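Local coordinates for pyrrolidone-carboxylate peptidase (Deinococcus radiodurans R1, PDB 5Z47), which probably removes N-terminal pyroglutamyl (5-oxoprolyl) groups from peptides as a cysteine peptidase of the C15 family, at residues Thr5-Gly10 with Arg58-Gln63. Sequence-based numbering, arbitrary orientation.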
loop_
_atom_site.group_PDB
_atom_site.type_symbol
_atom_site.label_atom_id
_atom_site.label_comp_id
_atom_site.label_asym_id
_atom_site.label_seq_id
_atom_site.Cartn_x
_atom_site.Cartn_y
_atom_site.Cartn_z
ATOM N N THR A 5 -6.812 -33.038 -21.886
ATOM C CA THR A 5 -6.253 -31.736 -22.218
ATOM C C THR A 5 -6.497 -30.760 -21.081
ATOM O O THR A 5 -7.622 -30.648 -20.592
ATOM C CB THR A 5 -6.868 -31.197 -23.506
ATOM O OG1 THR A 5 -6.545 -32.089 -24.584
ATOM C CG2 THR A 5 -6.354 -29.786 -23.793
ATOM N N LEU A 6 -5.449 -30.066 -20.655
ATOM C CA LEU A 6 -5.638 -28.885 -19.825
ATOM C C LEU A 6 -5.640 -27.677 -20.752
ATOM O O LEU A 6 -4.663 -27.441 -21.479
ATOM C CB LEU A 6 -4.553 -28.737 -18.759
ATOM C CG LEU A 6 -4.813 -27.499 -17.876
ATOM C CD1 LEU A 6 -4.564 -27.833 -16.423
ATOM C CD2 LEU A 6 -4.004 -26.299 -18.308
ATOM N N LEU A 7 -6.742 -26.927 -20.744
ATOM C CA LEU A 7 -6.846 -25.696 -21.521
ATOM C C LEU A 7 -6.270 -24.559 -20.686
ATOM O O LEU A 7 -6.725 -24.314 -19.565
ATOM C CB LEU A 7 -8.304 -25.409 -21.885
ATOM C CG LEU A 7 -8.589 -24.061 -22.565
ATOM C CD1 LEU A 7 -7.933 -23.973 -23.932
ATOM C CD2 LEU A 7 -10.102 -23.785 -22.679
ATOM N N LEU A 8 -5.269 -23.878 -21.234
ATOM C CA LEU A 8 -4.548 -22.816 -20.556
ATOM C C LEU A 8 -4.729 -21.552 -21.371
ATOM O O LEU A 8 -4.380 -21.530 -22.551
ATOM C CB LEU A 8 -3.060 -23.160 -20.428
ATOM C CG LEU A 8 -2.147 -22.044 -19.915
ATOM C CD1 LEU A 8 -2.540 -21.723 -18.465
ATOM C CD2 LEU A 8 -0.708 -22.483 -19.989
ATOM N N THR A 9 -5.310 -20.511 -20.776
ATOM C CA THR A 9 -5.480 -19.282 -21.536
ATOM C C THR A 9 -4.715 -18.131 -20.888
ATOM O O THR A 9 -4.460 -18.117 -19.684
ATOM C CB THR A 9 -6.963 -18.910 -21.721
ATOM O OG1 THR A 9 -7.528 -18.514 -20.464
ATOM C CG2 THR A 9 -7.751 -20.092 -22.276
ATOM N N GLY A 10 -4.286 -17.203 -21.743
ATOM C CA GLY A 10 -3.792 -15.912 -21.316
ATOM C C GLY A 10 -4.459 -14.843 -22.162
ATOM O O GLY A 10 -5.245 -15.142 -23.051
ATOM N N ARG A 58 -15.732 -21.353 -27.933
ATOM C CA ARG A 58 -15.208 -22.214 -28.988
ATOM C C ARG A 58 -14.119 -23.142 -28.460
ATOM O O ARG A 58 -14.089 -24.332 -28.801
ATOM C CB ARG A 58 -14.685 -21.361 -30.147
ATOM C CG ARG A 58 -13.855 -22.127 -31.152
ATOM C CD ARG A 58 -13.400 -21.215 -32.291
ATOM N NE ARG A 58 -14.526 -20.629 -33.016
ATOM C CZ ARG A 58 -15.249 -21.289 -33.917
ATOM N NH1 ARG A 58 -14.964 -22.559 -34.183
ATOM N NH2 ARG A 58 -16.258 -20.692 -34.544
ATOM N N LEU A 59 -13.211 -22.622 -27.627
ATOM C CA LEU A 59 -12.173 -23.479 -27.062
ATOM C C LEU A 59 -12.777 -24.557 -26.174
ATOM O O LEU A 59 -12.366 -25.716 -26.231
ATOM C CB LEU A 59 -11.167 -22.650 -26.259
ATOM C CG LEU A 59 -10.291 -21.677 -27.041
ATOM C CD1 LEU A 59 -9.687 -20.682 -26.076
ATOM C CD2 LEU A 59 -9.188 -22.414 -27.799
ATOM N N LEU A 60 -13.741 -24.186 -25.326
ATOM C CA LEU A 60 -14.360 -25.183 -24.457
ATOM C C LEU A 60 -15.045 -26.264 -25.279
ATOM O O LEU A 60 -14.936 -27.456 -24.967
ATOM C CB LEU A 60 -15.345 -24.503 -23.501
ATOM C CG LEU A 60 -14.681 -23.572 -22.468
ATOM C CD1 LEU A 60 -15.702 -22.711 -21.709
ATOM C CD2 LEU A 60 -13.796 -24.323 -21.463
ATOM N N SER A 61 -15.726 -25.869 -26.357
ATOM C CA SER A 61 -16.420 -26.837 -27.200
ATOM C C SER A 61 -15.439 -27.660 -28.027
ATOM O O SER A 61 -15.558 -28.891 -28.117
ATOM C CB SER A 61 -17.409 -26.110 -28.111
ATOM O OG SER A 61 -18.119 -27.024 -28.928
ATOM N N GLU A 62 -14.464 -27.005 -28.651
ATOM C CA GLU A 62 -13.623 -27.723 -29.599
ATOM C C GLU A 62 -12.526 -28.524 -28.907
ATOM O O GLU A 62 -12.167 -29.617 -29.369
ATOM C CB GLU A 62 -13.022 -26.749 -30.609
ATOM C CG GLU A 62 -14.062 -26.155 -31.531
ATOM C CD GLU A 62 -13.468 -25.239 -32.576
ATOM O OE1 GLU A 62 -12.238 -25.049 -32.549
ATOM O OE2 GLU A 62 -14.229 -24.707 -33.416
ATOM N N GLN A 63 -11.972 -28.004 -27.813
ATOM C CA GLN A 63 -10.886 -28.695 -27.141
ATOM C C GLN A 63 -11.367 -29.700 -26.105
ATOM O O GLN A 63 -10.584 -30.575 -25.718
ATOM C CB GLN A 63 -9.924 -27.684 -26.505
ATOM C CG GLN A 63 -9.307 -26.725 -27.526
ATOM C CD GLN A 63 -8.532 -27.440 -28.634
ATOM O OE1 GLN A 63 -7.780 -28.380 -28.376
ATOM N NE2 GLN A 63 -8.709 -26.985 -29.867
HETATM O O HOH W 1 -9.243 -33.013 -25.438
#
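Gln63 meets Thr5 through its flat backbone carbonyl, held by a water that donates to Gln63 O (2.8 Å) and is hydrogen bonded to Thr5 OG1 (3.0 Å); the direct Gln63 O to Thr5 CB approach is loose at 4.4 Å. The Gln63 amide makes no close contact with the strand, and the nearest part of that side chain is its aliphatic CG, 4.7 Å from Leu7 CD1. With chi1 at 173°, Leu7 swings CG away from its own N and carries both methyls to the helix. Its CD2 fits between two helix residues, 3.9 Å from both Leu59 CB and Leu60 CD2, and the Leu7 side chain crosses those of Leu59 and Leu60 each at about a right angle. Helix 49-63 is the connection of a beta-alpha-beta crossover: strands 38-45 and 67-73 both pair in parallel with strand 5-11, which lies between them. The axes of segments 5-10 and 58-63 approach to 10.2 Å and run nearly antiparallel (161°). Leu59 also reaches Ala43 and Leu60 reaches Val68, so the pair spans the central strand, whereas Leu6 and Leu8 pack against helix 194-211, giving an alpha/beta/alpha sandwich. Toward Gly10 the contact thins to Thr9 CG2 against Leu59 CD1, 4.3 Å apart.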